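Local coordinates for protein glycosyl hydrolase, family 8 (Clostridium perfringens, PDB 3REN) that probably hydrolyses alpha-glucan chains as an alpha-amylase built on the (alpha/alpha)6-barrel fold of the family 8 glycosyl hydrolases, at residues A[110-115]-A[171-176]; A[119-124]-A[176-181]; A[153-158]-A[167-172]; A[210-215]-A[236-241]. All coordinates share one frame; numbering follows the deposited sequence.

Contact 1: residues A[110-115]-A[171-176]; sequences SSATID and LCYLDL
Where helix 113-130 of the (alpha/alpha)6 barrel begins, I114 in its first turn packs on Y173, which closes the 3-10 segment leading toward helix 176-185. The contact is a CH-pi one: I114 CG2 stands over the phenol ring, 3.6 Å from the Y173 ring centroid and 14° off its normal. The methyl is thus almost centred on the face. With CG1 anti to the backbone N (chi1 -172°), CG2 is the branch turned to the ring, and CG1 carries CD1 past the tyrosine toward the backbone of C172, where I114 CD1 lies 3.8 Å from C172 O. The backbone joins in as well, I114 N coming within 3.4 Å of Y173 CD2. T113 approaches the ring at its rim, its CB 3.9 Å from Y173 CD2 and near the ring plane, while its hydroxyl is engaged by V157 O. A112, the N-cap residue of the helix, adds its methyl near the phenol oxygen, with A112 CB 3.8 Å from Y173 OH. Beside this apolar patch the link turns polar. D175 occupies the N-cap position of helix 176-185, its OD1 taken up by that cap, and a single water ties its other oxygen to the first helix, donating to I114 O at 3.1 Å and to D175 OD2 at 2.6 Å.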
loop_
_atom_site.group_PDB
_atom_site.type_symbol
_atom_site.label_atom_id
_atom_site.label_comp_id
_atom_site.label_asym_id
_atom_site.label_seq_id
_atom_site.Cartn_x
_atom_site.Cartn_y
_atom_site.Cartn_z
ATOM N N SER A 110 -9.416 -12.055 -11.826
ATOM C CA SER A 110 -9.561 -11.948 -10.389
ATOM C C SER A 110 -9.127 -10.577 -9.872
ATOM O O SER A 110 -8.387 -9.833 -10.564
ATOM C CB SER A 110 -8.827 -13.100 -9.715
ATOM O OG SER A 110 -7.465 -12.856 -9.832
ATOM N N SER A 111 -9.605 -10.274 -8.667
ATOM C CA SER A 111 -9.442 -8.988 -8.010
ATOM C C SER A 111 -9.081 -9.186 -6.515
ATOM O O SER A 111 -9.461 -10.197 -5.939
ATOM C CB SER A 111 -10.753 -8.227 -8.079
ATOM O OG SER A 111 -11.018 -7.855 -9.406
ATOM N N ALA A 112 -8.395 -8.212 -5.916
ATOM C CA ALA A 112 -8.106 -8.194 -4.469
ATOM C C ALA A 112 -8.747 -6.927 -3.884
ATOM O O ALA A 112 -8.503 -5.843 -4.386
ATOM C CB ALA A 112 -6.585 -8.143 -4.255
ATOM N N THR A 113 -9.530 -7.058 -2.814
ATOM C CA THR A 113 -10.229 -5.948 -2.178
ATOM C C THR A 113 -9.325 -4.740 -1.879
ATOM O O THR A 113 -9.725 -3.572 -2.056
ATOM C CB THR A 113 -10.938 -6.476 -0.933
ATOM O OG1 THR A 113 -12.015 -7.332 -1.344
ATOM C CG2 THR A 113 -11.515 -5.365 -0.056
ATOM N N ILE A 114 -8.094 -5.014 -1.441
ATOM C CA ILE A 114 -7.200 -3.925 -1.074
ATOM C C ILE A 114 -6.893 -3.041 -2.283
ATOM O O ILE A 114 -6.812 -1.824 -2.139
ATOM C CB ILE A 114 -5.893 -4.466 -0.409
ATOM C CG1 ILE A 114 -5.053 -3.305 0.160
ATOM C CG2 ILE A 114 -5.109 -5.336 -1.429
ATOM C CD1 ILE A 114 -3.695 -3.695 0.866
ATOM N N ASP A 115 -6.720 -3.634 -3.472
ATOM C CA ASP A 115 -6.463 -2.827 -4.656
ATOM C C ASP A 115 -7.689 -1.977 -5.034
ATOM O O ASP A 115 -7.529 -0.831 -5.490
ATOM C CB ASP A 115 -6.111 -3.660 -5.888
ATOM C CG ASP A 115 -4.921 -4.551 -5.701
ATOM O OD1 ASP A 115 -3.988 -4.205 -4.945
ATOM O OD2 ASP A 115 -4.913 -5.605 -6.377
ATOM N N LEU A 171 -6.141 -8.326 7.535
ATOM C CA LEU A 171 -6.449 -7.090 8.229
ATOM C C LEU A 171 -5.949 -5.830 7.519
ATOM O O LEU A 171 -6.631 -4.804 7.579
ATOM C CB LEU A 171 -5.969 -7.106 9.698
ATOM C CG LEU A 171 -6.990 -7.637 10.719
ATOM C CD1 LEU A 171 -7.185 -9.156 10.459
ATOM C CD2 LEU A 171 -6.536 -7.408 12.160
ATOM N N CYS A 172 -4.795 -5.910 6.848
ATOM C CA CYS A 172 -4.285 -4.752 6.078
ATOM C C CYS A 172 -5.192 -4.351 4.882
ATOM O O CYS A 172 -5.058 -3.237 4.375
ATOM C CB CYS A 172 -2.841 -4.965 5.592
ATOM S SG CYS A 172 -2.617 -6.245 4.381
ATOM N N TYR A 173 -6.060 -5.261 4.433
ATOM C CA TYR A 173 -7.083 -4.959 3.399
ATOM C C TYR A 173 -8.204 -4.062 3.929
ATOM O O TYR A 173 -8.956 -3.486 3.135
ATOM C CB TYR A 173 -7.758 -6.233 2.907
ATOM C CG TYR A 173 -6.993 -7.032 1.868
ATOM C CD1 TYR A 173 -5.630 -7.263 1.989
ATOM C CD2 TYR A 173 -7.663 -7.599 0.784
ATOM C CE1 TYR A 173 -4.962 -8.019 1.043
ATOM C CE2 TYR A 173 -7.007 -8.350 -0.154
ATOM C CZ TYR A 173 -5.663 -8.552 -0.021
ATOM O OH TYR A 173 -5.002 -9.319 -0.959
ATOM N N LEU A 174 -8.356 -3.977 5.244
ATOM C CA LEU A 174 -9.461 -3.200 5.828
ATOM C C LEU A 174 -9.096 -1.719 5.884
ATOM O O LEU A 174 -8.644 -1.197 6.933
ATOM C CB LEU A 174 -9.881 -3.744 7.201
ATOM C CG LEU A 174 -10.331 -5.205 7.129
ATOM C CD1 LEU A 174 -10.430 -5.736 8.529
ATOM C CD2 LEU A 174 -11.654 -5.352 6.365
ATOM N N ASP A 175 -9.285 -1.062 4.725
ATOM C CA ASP A 175 -8.867 0.307 4.482
ATOM C C ASP A 175 -9.898 1.251 5.115
ATOM O O ASP A 175 -10.766 1.792 4.445
ATOM C CB ASP A 175 -8.833 0.492 2.969
ATOM C CG ASP A 175 -8.154 1.765 2.520
ATOM O OD1 ASP A 175 -8.033 2.732 3.302
ATOM O OD2 ASP A 175 -7.752 1.801 1.325
ATOM N N LEU A 176 -9.733 1.480 6.386
ATOM C CA LEU A 176 -10.631 2.289 7.144
ATOM C C LEU A 176 -10.797 3.693 6.560
ATOM O O LEU A 176 -11.883 4.148 6.522
ATOM C CB LEU A 176 -10.163 2.412 8.589
ATOM C CG LEU A 176 -10.675 1.428 9.626
ATOM C CD1 LEU A 176 -11.204 0.205 9.118
ATOM C CD2 LEU A 176 -10.000 1.331 10.954
HETATM O O HOH W 1 -6.329 -0.213 0.433
#

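Contact 2: residues A[119-124]-A[176-181]; sequences IIKALL and LPTMKL
Apolar contacts at two levels and one lysine chain lying across a threonine join segment 119-124 of helix 113-130 to segment 176-181 of helix 176-185. At the first level the gamma methyls of I120 and T178 meet end on, I120 CG2 3.5 Å from T178 CG2, the two side chains crossing at about a right angle. One turn further along both helices, L124 and L181 run past each other in opposite directions, so that a branch end meets a chain root: L124 CD1 is 3.8 Å from L181 CB. These are helices of the (alpha/alpha)6 barrel, and the axes of the two short segments pass 9.3 Å apart at closest approach, inclined at 51°. Their backbones come nearest at K121 and T178, where the CA atoms are 5.1 Å apart. The remaining contacts set the aliphatic part of K121 against the T178 hydroxyl and the P177 ring. K121 CB presses on the threonine hydroxyl, 3.1 Å from T178 OG1. That oxygen sits beside the backbone N of its own residue (chi1 -58°), and it hydrogen-bonds L117 O one turn back on the first helix, with a weak second bond to D175 OD2. The extended lysine chain runs past T178 OG1, and its far end reaches P177, K121 CE 3.9 Å from P177 CB. Its ammonium goes on to a salt bridge with E243 on helix 231-243. Helices 62-74 and 78-89 pack on segment 119-124 through I119, A122 and L123.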
loop_
_atom_site.group_PDB
_atom_site.type_symbol
_atom_site.label_atom_id
_atom_site.label_comp_id
_atom_site.label_asym_id
_atom_site.label_seq_id
_atom_site.Cartn_x
_atom_site.Cartn_y
_atom_site.Cartn_z
ATOM N N ILE A 119 -7.787 2.287 -5.006
ATOM C CA ILE A 119 -8.261 3.037 -6.169
ATOM C C ILE A 119 -9.477 3.918 -5.864
ATOM O O ILE A 119 -9.545 5.074 -6.303
ATOM C CB ILE A 119 -8.479 2.071 -7.361
ATOM C CG1 ILE A 119 -7.085 1.649 -7.862
ATOM C CG2 ILE A 119 -9.281 2.789 -8.532
ATOM C CD1 ILE A 119 -7.018 0.486 -8.818
ATOM N N ILE A 120 -10.421 3.396 -5.086
ATOM C CA ILE A 120 -11.539 4.189 -4.635
ATOM C C ILE A 120 -11.019 5.385 -3.844
ATOM O O ILE A 120 -11.490 6.487 -4.050
ATOM C CB ILE A 120 -12.523 3.355 -3.796
ATOM C CG1 ILE A 120 -13.359 2.459 -4.703
ATOM C CG2 ILE A 120 -13.460 4.274 -2.985
ATOM C CD1 ILE A 120 -13.680 1.066 -4.059
ATOM N N LYS A 121 -10.047 5.166 -2.950
ATOM C CA LYS A 121 -9.499 6.240 -2.132
ATOM C C LYS A 121 -8.862 7.315 -3.012
ATOM O O LYS A 121 -9.154 8.492 -2.833
ATOM C CB LYS A 121 -8.446 5.705 -1.146
ATOM C CG LYS A 121 -7.895 6.780 -0.176
ATOM C CD LYS A 121 -6.724 6.181 0.649
ATOM C CE LYS A 121 -6.452 7.029 1.896
ATOM N NZ LYS A 121 -5.159 6.682 2.647
ATOM N N ALA A 122 -8.030 6.928 -3.979
ATOM C CA ALA A 122 -7.412 7.895 -4.907
ATOM C C ALA A 122 -8.462 8.691 -5.686
ATOM O O ALA A 122 -8.324 9.903 -5.881
ATOM C CB ALA A 122 -6.491 7.184 -5.881
ATOM N N LEU A 123 -9.511 8.011 -6.115
ATOM C CA LEU A 123 -10.628 8.656 -6.839
ATOM C C LEU A 123 -11.421 9.641 -5.975
ATOM O O LEU A 123 -11.734 10.759 -6.419
ATOM C CB LEU A 123 -11.537 7.607 -7.474
ATOM C CG LEU A 123 -10.951 6.893 -8.698
ATOM C CD1 LEU A 123 -11.799 5.674 -9.019
ATOM C CD2 LEU A 123 -10.882 7.842 -9.909
ATOM N N LEU A 124 -11.751 9.252 -4.743
ATOM C CA LEU A 124 -12.463 10.154 -3.836
ATOM C C LEU A 124 -11.586 11.346 -3.441
ATOM O O LEU A 124 -12.059 12.480 -3.416
ATOM C CB LEU A 124 -13.015 9.417 -2.621
ATOM C CG LEU A 124 -14.061 8.346 -2.969
ATOM C CD1 LEU A 124 -14.534 7.557 -1.713
ATOM C CD2 LEU A 124 -15.249 8.982 -3.714
ATOM N N LEU A 176 -9.733 1.480 6.386
ATOM C CA LEU A 176 -10.631 2.289 7.144
ATOM C C LEU A 176 -10.797 3.693 6.560
ATOM O O LEU A 176 -11.883 4.148 6.522
ATOM C CB LEU A 176 -10.163 2.412 8.589
ATOM C CG LEU A 176 -10.675 1.428 9.626
ATOM C CD1 LEU A 176 -11.204 0.205 9.118
ATOM C CD2 LEU A 176 -10.000 1.331 10.954
ATOM N N PRO A 177 -9.737 4.344 6.105
ATOM C CA PRO A 177 -9.903 5.696 5.560
ATOM C C PRO A 177 -10.816 5.722 4.339
ATOM O O PRO A 177 -11.629 6.632 4.222
ATOM C CB PRO A 177 -8.464 6.128 5.172
ATOM C CG PRO A 177 -7.622 5.298 6.083
ATOM C CD PRO A 177 -8.320 3.965 6.158
ATOM N N THR A 178 -10.682 4.745 3.450
ATOM C CA THR A 178 -11.547 4.670 2.283
ATOM C C THR A 178 -13.001 4.426 2.739
ATOM O O THR A 178 -13.929 5.053 2.230
ATOM C CB THR A 178 -11.068 3.551 1.340
ATOM O OG1 THR A 178 -9.696 3.793 0.955
ATOM C CG2 THR A 178 -11.941 3.484 0.105
HETATM N N MSE A 179 -13.206 3.531 3.704
HETATM C CA MSE A 179 -14.569 3.232 4.174
HETATM C C MSE A 179 -15.224 4.460 4.832
HETATM O O MSE A 179 -16.431 4.664 4.723
HETATM C CB MSE A 179 -14.614 2.015 5.115
HETATM C CG MSE A 179 -14.253 0.714 4.415
HETATM SE SE MSE A 179 -13.833 -0.600 5.785
HETATM C CE MSE A 179 -13.237 -2.102 4.718
ATOM N N LYS A 180 -14.429 5.234 5.553
ATOM C CA LYS A 180 -14.862 6.500 6.110
ATOM C C LYS A 180 -15.252 7.459 4.980
ATOM O O LYS A 180 -16.362 7.979 4.974
ATOM C CB LYS A 180 -13.734 7.124 6.908
ATOM C CG LYS A 180 -14.099 8.480 7.543
ATOM C CD LYS A 180 -13.246 8.723 8.749
ATOM C CE LYS A 180 -13.630 10.045 9.381
ATOM N NZ LYS A 180 -12.926 10.156 10.663
ATOM N N LEU A 181 -14.420 7.632 3.988
ATOM C CA LEU A 181 -14.808 8.494 2.906
ATOM C C LEU A 181 -16.107 7.997 2.247
ATOM O O LEU A 181 -17.002 8.763 2.027
ATOM C CB LEU A 181 -13.733 8.517 1.871
ATOM C CG LEU A 181 -12.644 9.541 1.962
ATOM C CD1 LEU A 181 -12.759 10.540 3.003
ATOM C CD2 LEU A 181 -11.315 9.122 1.662
#

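Contact 3: residues A[153-158]-A[167-172]; sequences NETLVD and NTTTLC
D158 has CG anti to its own carbonyl carbon (chi1 -70°), and T170 holds OG1 likewise (chi1 -56°), a pairing that brings the carboxylate against both the amide and the hydroxyl of the threonine. D158 OD1 accepts from T170 N at 2.8 Å through its syn lone pair, and with 171° at the hydrogen the bond is nearly straight. T170 OG1 lies on the other oxygen, 2.4 Å from D158 OD2, so short that the exact distance is doubtful. The straight amide bond, with the hydroxyl beside it, probably limits the rotation of the carboxylate. The aspartate backbone is used too: D158 N donates to T168 O at 2.9 Å, the amide lying almost in line with the carbonyl bond. The hydroxyl of T169 turns to segment 153-158, T169 OG1 donating to L156 O at 3.0 Å from well above the carbonyl plane. That hydroxyl is also closely approached by a methyl, T155 CG2 lying 3.1 Å from T169 OG1. V157 packs alongside, V157 CA 3.4 Å from T168 O in a CA-H...O contact and its CG1 against N167 CA. Although both segments contain strand residues, their touching parts run 78° apart, and a few bonds tie them where a regular ladder would need near alignment. The crossing joins two small antiparallel sheets: strand 155-160 lies between 111-112 and 151-152, and strand 168-170 edges the sheet of 215-217 and 222-223. Helix 188-201 packs nearby on T155 through K195 and I199, and on L171 through I200.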
loop_
_atom_site.group_PDB
_atom_site.type_symbol
_atom_site.label_atom_id
_atom_site.label_comp_id
_atom_site.label_asym_id
_atom_site.label_seq_id
_atom_site.Cartn_x
_atom_site.Cartn_y
_atom_site.Cartn_z
ATOM N N ASN A 153 -21.852 -10.457 5.630
ATOM C CA ASN A 153 -22.131 -9.994 7.006
ATOM C C ASN A 153 -21.257 -8.817 7.420
ATOM O O ASN A 153 -20.550 -8.827 8.457
ATOM C CB ASN A 153 -22.059 -11.142 8.011
ATOM C CG ASN A 153 -23.061 -12.246 7.697
ATOM O OD1 ASN A 153 -22.669 -13.401 7.486
ATOM N ND2 ASN A 153 -24.370 -11.896 7.646
ATOM N N GLU A 154 -21.323 -7.789 6.575
ATOM C CA GLU A 154 -20.540 -6.576 6.732
ATOM C C GLU A 154 -19.012 -6.737 6.706
ATOM O O GLU A 154 -18.309 -5.779 6.990
ATOM C CB GLU A 154 -21.007 -5.801 7.960
ATOM C CG GLU A 154 -22.389 -5.201 7.770
ATOM C CD GLU A 154 -22.948 -4.634 9.056
ATOM O OE1 GLU A 154 -23.398 -3.463 9.050
ATOM O OE2 GLU A 154 -22.923 -5.369 10.077
ATOM N N THR A 155 -18.516 -7.931 6.382
ATOM C CA THR A 155 -17.073 -8.186 6.219
ATOM C C THR A 155 -16.729 -8.297 4.710
ATOM O O THR A 155 -17.382 -9.047 3.989
ATOM C CB THR A 155 -16.679 -9.533 6.868
ATOM O OG1 THR A 155 -16.967 -9.494 8.263
ATOM C CG2 THR A 155 -15.185 -9.872 6.678
ATOM N N LEU A 156 -15.714 -7.563 4.262
ATOM C CA LEU A 156 -15.149 -7.723 2.919
ATOM C C LEU A 156 -14.072 -8.816 2.903
ATOM O O LEU A 156 -13.100 -8.773 3.676
ATOM C CB LEU A 156 -14.533 -6.392 2.412
ATOM C CG LEU A 156 -15.389 -5.130 2.350
ATOM C CD1 LEU A 156 -14.668 -4.007 1.568
ATOM C CD2 LEU A 156 -16.706 -5.487 1.655
ATOM N N VAL A 157 -14.238 -9.789 2.024
ATOM C CA VAL A 157 -13.218 -10.817 1.859
ATOM C C VAL A 157 -12.200 -10.365 0.829
ATOM O O VAL A 157 -12.505 -9.462 0.003
ATOM C CB VAL A 157 -13.853 -12.190 1.480
ATOM C CG1 VAL A 157 -14.915 -12.561 2.536
ATOM C CG2 VAL A 157 -14.471 -12.129 0.103
ATOM N N ASP A 158 -11.021 -10.994 0.876
ATOM C CA ASP A 158 -9.869 -10.559 0.131
ATOM C C ASP A 158 -10.012 -10.761 -1.350
ATOM O O ASP A 158 -9.581 -9.909 -2.122
ATOM C CB ASP A 158 -8.609 -11.349 0.517
ATOM C CG ASP A 158 -8.101 -11.040 1.923
ATOM O OD1 ASP A 158 -8.540 -10.047 2.580
ATOM O OD2 ASP A 158 -7.223 -11.816 2.373
ATOM N N ASN A 167 -13.091 -16.452 1.637
ATOM C CA ASN A 167 -13.726 -16.334 2.945
ATOM C C ASN A 167 -12.708 -15.928 4.011
ATOM O O ASN A 167 -12.907 -16.167 5.198
ATOM C CB ASN A 167 -14.458 -17.643 3.321
ATOM C CG ASN A 167 -13.517 -18.831 3.412
ATOM O OD1 ASN A 167 -12.278 -18.697 3.294
ATOM N ND2 ASN A 167 -14.094 -20.008 3.626
ATOM N N THR A 168 -11.625 -15.297 3.580
ATOM C CA THR A 168 -10.640 -14.774 4.494
ATOM C C THR A 168 -10.498 -13.277 4.302
ATOM O O THR A 168 -10.738 -12.753 3.190
ATOM C CB THR A 168 -9.300 -15.518 4.364
ATOM O OG1 THR A 168 -8.874 -15.476 3.005
ATOM C CG2 THR A 168 -9.478 -16.978 4.809
ATOM N N THR A 169 -10.170 -12.593 5.396
ATOM C CA THR A 169 -9.996 -11.157 5.432
ATOM C C THR A 169 -8.628 -10.834 6.038
ATOM O O THR A 169 -8.409 -11.012 7.241
ATOM C CB THR A 169 -11.133 -10.520 6.274
ATOM O OG1 THR A 169 -12.375 -10.847 5.657
ATOM C CG2 THR A 169 -11.036 -8.979 6.386
ATOM N N THR A 170 -7.719 -10.347 5.214
ATOM C CA THR A 170 -6.416 -9.907 5.701
ATOM C C THR A 170 -6.653 -8.551 6.334
ATOM O O THR A 170 -7.347 -7.722 5.766
ATOM C CB THR A 170 -5.466 -9.911 4.518
ATOM O OG1 THR A 170 -5.511 -11.236 3.986
ATOM C CG2 THR A 170 -4.029 -9.579 4.896
ATOM N N LEU A 171 -6.141 -8.326 7.535
ATOM C CA LEU A 171 -6.449 -7.090 8.229
ATOM C C LEU A 171 -5.949 -5.830 7.519
ATOM O O LEU A 171 -6.631 -4.804 7.579
ATOM C CB LEU A 171 -5.969 -7.106 9.698
ATOM C CG LEU A 171 -6.990 -7.637 10.719
ATOM C CD1 LEU A 171 -7.185 -9.156 10.459
ATOM C CD2 LEU A 171 -6.536 -7.408 12.160
ATOM N N CYS A 172 -4.795 -5.910 6.848
ATOM C CA CYS A 172 -4.285 -4.752 6.078
ATOM C C CYS A 172 -5.192 -4.351 4.882
ATOM O O CYS A 172 -5.058 -3.237 4.375
ATOM C CB CYS A 172 -2.841 -4.965 5.592
ATOM S SG CYS A 172 -2.617 -6.245 4.381
#

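Contact 4: residues A[210-215]-A[236-241]; sequences PLYRKV and IVILNR
L211 opens the contact from the loop 210-215 with one methyl, L211 CD2 meeting the end of the isoleucine chain at I238 CD1, 4.0 Å away. Y212 follows and carries most of the interaction. Its CB points to helix 231-243, and a chi1 of -71° swings the ring to the side of its own backbone N. V237 lies over one face in a CH-pi contact, V237 CG1 being 3.8 Å from the centroid of the Y212 ring and 21° off the normal. The methyl is displaced toward the rim, so the nearest ring atom is Y212 CD2, at 3.6 Å from V237 CG1. I238 comes in at the edge, close to the ring plane, with I238 CG1 4.0 Å from Y212 CE2. The ring is therefore held on a face and on an edge by consecutive helix residues. At its far end the phenol oxygen comes near the guanidinium of R241, the two planes 70° apart, with Y212 OH 3.9 Å from R241 NE. The two are linked through a shared partner: E248 OE2 is hydrogen-bonded to Y212 OH and forms a salt bridge with R241 NE. E201 engages R241 at NH1, so two carboxylates probably help to hold the guanidinium in its buried setting. R213 next directs its CB away from the helix and forms a salt bridge with D224. The contact sits between helices of the (alpha/alpha)6 barrel: helix 188-201 packs I200 on Y212, V237 and R241, while helices 249-262 and 283-296 close on I238 through S251 and I292.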
loop_
_atom_site.group_PDB
_atom_site.type_symbol
_atom_site.label_atom_id
_atom_site.label_comp_id
_atom_site.label_asym_id
_atom_site.label_seq_id
_atom_site.Cartn_x
_atom_site.Cartn_y
_atom_site.Cartn_z
ATOM N N PRO A 210 1.955 -4.917 20.771
ATOM C CA PRO A 210 0.584 -4.528 20.449
ATOM C C PRO A 210 0.404 -4.290 18.955
ATOM O O PRO A 210 -0.101 -3.244 18.536
ATOM C CB PRO A 210 0.394 -3.240 21.249
ATOM C CG PRO A 210 1.748 -2.670 21.396
ATOM C CD PRO A 210 2.757 -3.796 21.294
ATOM N N LEU A 211 0.851 -5.244 18.166
ATOM C CA LEU A 211 0.686 -5.207 16.722
ATOM C C LEU A 211 -0.573 -6.014 16.363
ATOM O O LEU A 211 -1.408 -6.275 17.235
ATOM C CB LEU A 211 1.954 -5.740 16.048
ATOM C CG LEU A 211 3.206 -4.923 16.388
ATOM C CD1 LEU A 211 4.432 -5.570 15.742
ATOM C CD2 LEU A 211 3.117 -3.426 16.027
ATOM N N TYR A 212 -0.713 -6.431 15.106
ATOM C CA TYR A 212 -1.954 -7.012 14.670
ATOM C C TYR A 212 -1.804 -8.371 14.054
ATOM O O TYR A 212 -0.787 -8.666 13.413
ATOM C CB TYR A 212 -2.668 -6.091 13.679
ATOM C CG TYR A 212 -3.211 -4.895 14.359
ATOM C CD1 TYR A 212 -4.377 -4.979 15.100
ATOM C CD2 TYR A 212 -2.507 -3.683 14.343
ATOM C CE1 TYR A 212 -4.882 -3.871 15.768
ATOM C CE2 TYR A 212 -3.031 -2.558 14.971
ATOM C CZ TYR A 212 -4.232 -2.668 15.672
ATOM O OH TYR A 212 -4.774 -1.580 16.330
ATOM N N ARG A 213 -2.856 -9.173 14.226
ATOM C CA ARG A 213 -2.990 -10.434 13.496
ATOM C C ARG A 213 -2.981 -10.167 12.008
ATOM O O ARG A 213 -3.407 -9.094 11.554
ATOM C CB ARG A 213 -4.312 -11.157 13.845
ATOM C CG ARG A 213 -4.339 -11.821 15.226
ATOM C CD ARG A 213 -3.537 -13.108 15.236
ATOM N NE ARG A 213 -3.083 -13.455 16.584
ATOM C CZ ARG A 213 -2.072 -14.296 16.840
ATOM N NH1 ARG A 213 -1.408 -14.889 15.851
ATOM N NH2 ARG A 213 -1.716 -14.516 18.092
ATOM N N LYS A 214 -2.513 -11.130 11.268
ATOM C CA LYS A 214 -2.554 -11.133 9.834
ATOM C C LYS A 214 -3.915 -11.362 9.136
ATOM O O LYS A 214 -4.270 -10.598 8.296
ATOM C CB LYS A 214 -1.517 -12.096 9.262
ATOM C CG LYS A 214 -1.258 -11.857 7.842
ATOM C CD LYS A 214 -0.727 -12.981 7.049
ATOM C CE LYS A 214 0.385 -13.652 7.734
ATOM N N VAL A 215 -4.653 -12.385 9.546
ATOM C CA VAL A 215 -5.918 -12.791 8.842
ATOM C C VAL A 215 -7.070 -13.003 9.812
ATOM O O VAL A 215 -6.862 -13.490 10.935
ATOM C CB VAL A 215 -5.784 -14.145 8.043
ATOM C CG1 VAL A 215 -6.972 -14.349 7.072
ATOM C CG2 VAL A 215 -4.487 -14.229 7.248
ATOM N N ILE A 236 0.690 -1.317 7.799
ATOM C CA ILE A 236 -0.404 -0.897 6.927
ATOM C C ILE A 236 -1.652 -0.700 7.799
ATOM O O ILE A 236 -2.312 0.350 7.721
ATOM C CB ILE A 236 -0.654 -1.890 5.771
ATOM C CG1 ILE A 236 0.537 -1.883 4.817
ATOM C CG2 ILE A 236 -1.972 -1.498 4.958
ATOM C CD1 ILE A 236 0.639 -3.099 3.932
ATOM N N VAL A 237 -1.966 -1.681 8.646
ATOM C CA VAL A 237 -3.161 -1.572 9.512
ATOM C C VAL A 237 -3.071 -0.307 10.386
ATOM O O VAL A 237 -4.051 0.445 10.539
ATOM C CB VAL A 237 -3.301 -2.799 10.433
ATOM C CG1 VAL A 237 -4.369 -2.559 11.475
ATOM C CG2 VAL A 237 -3.587 -4.087 9.616
ATOM N N ILE A 238 -1.902 -0.082 10.985
ATOM C CA ILE A 238 -1.696 1.086 11.865
ATOM C C ILE A 238 -1.884 2.389 11.121
ATOM O O ILE A 238 -2.616 3.262 11.610
ATOM C CB ILE A 238 -0.306 1.050 12.548
ATOM C CG1 ILE A 238 -0.255 -0.131 13.537
ATOM C CG2 ILE A 238 0.022 2.383 13.205
ATOM C CD1 ILE A 238 1.171 -0.554 13.941
ATOM N N LEU A 239 -1.260 2.511 9.940
ATOM C CA LEU A 239 -1.465 3.698 9.111
ATOM C C LEU A 239 -2.953 3.885 8.763
ATOM O O LEU A 239 -3.450 5.003 8.865
ATOM C CB LEU A 239 -0.606 3.673 7.859
ATOM C CG LEU A 239 -0.646 4.838 6.869
ATOM C CD1 LEU A 239 -0.211 6.147 7.540
ATOM C CD2 LEU A 239 0.324 4.518 5.771
ATOM N N ASN A 240 -3.664 2.802 8.413
ATOM C CA ASN A 240 -5.120 2.897 8.103
ATOM C C ASN A 240 -5.917 3.400 9.299
ATOM O O ASN A 240 -6.756 4.263 9.166
ATOM C CB ASN A 240 -5.704 1.539 7.611
ATOM C CG ASN A 240 -5.277 1.198 6.184
ATOM O OD1 ASN A 240 -4.906 2.084 5.424
ATOM N ND2 ASN A 240 -5.326 -0.087 5.815
ATOM N N ARG A 241 -5.647 2.851 10.470
ATOM C CA ARG A 241 -6.321 3.257 11.702
ATOM C C ARG A 241 -6.159 4.748 11.995
ATOM O O ARG A 241 -7.120 5.431 12.317
ATOM C CB ARG A 241 -5.749 2.450 12.864
ATOM C CG ARG A 241 -6.302 1.004 12.964
ATOM C CD ARG A 241 -7.590 0.983 13.790
ATOM N NE ARG A 241 -7.273 1.137 15.208
ATOM C CZ ARG A 241 -8.155 1.157 16.207
ATOM N NH1 ARG A 241 -9.469 1.083 15.994
ATOM N NH2 ARG A 241 -7.704 1.311 17.437
#

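In the fold
Contacts 2 and 4 are buried, whereas contacts 1 and 3 are only partly so, and contact 3 lies farthest from the chain centre, its own centre about 17 Å away. Helix 113-130 serves contacts 1 and 2, first through its opening turn and then further along. Segments 167-172 and 171-176 overlap, so contacts 1 and 3 share L171 and C172, and T113 reaches the strand of contact 3 at V157 and D158. Chemistry follows place: contacts 1 and 4 each set an aliphatic branch over a tyrosine face, contact 2 is interhelical packing in which a lysine chain lies against a threonine hydroxyl, and contact 3 is held by hydrogen bonds of threonines and an aspartate. K214 O joins contact 4 to L171 N.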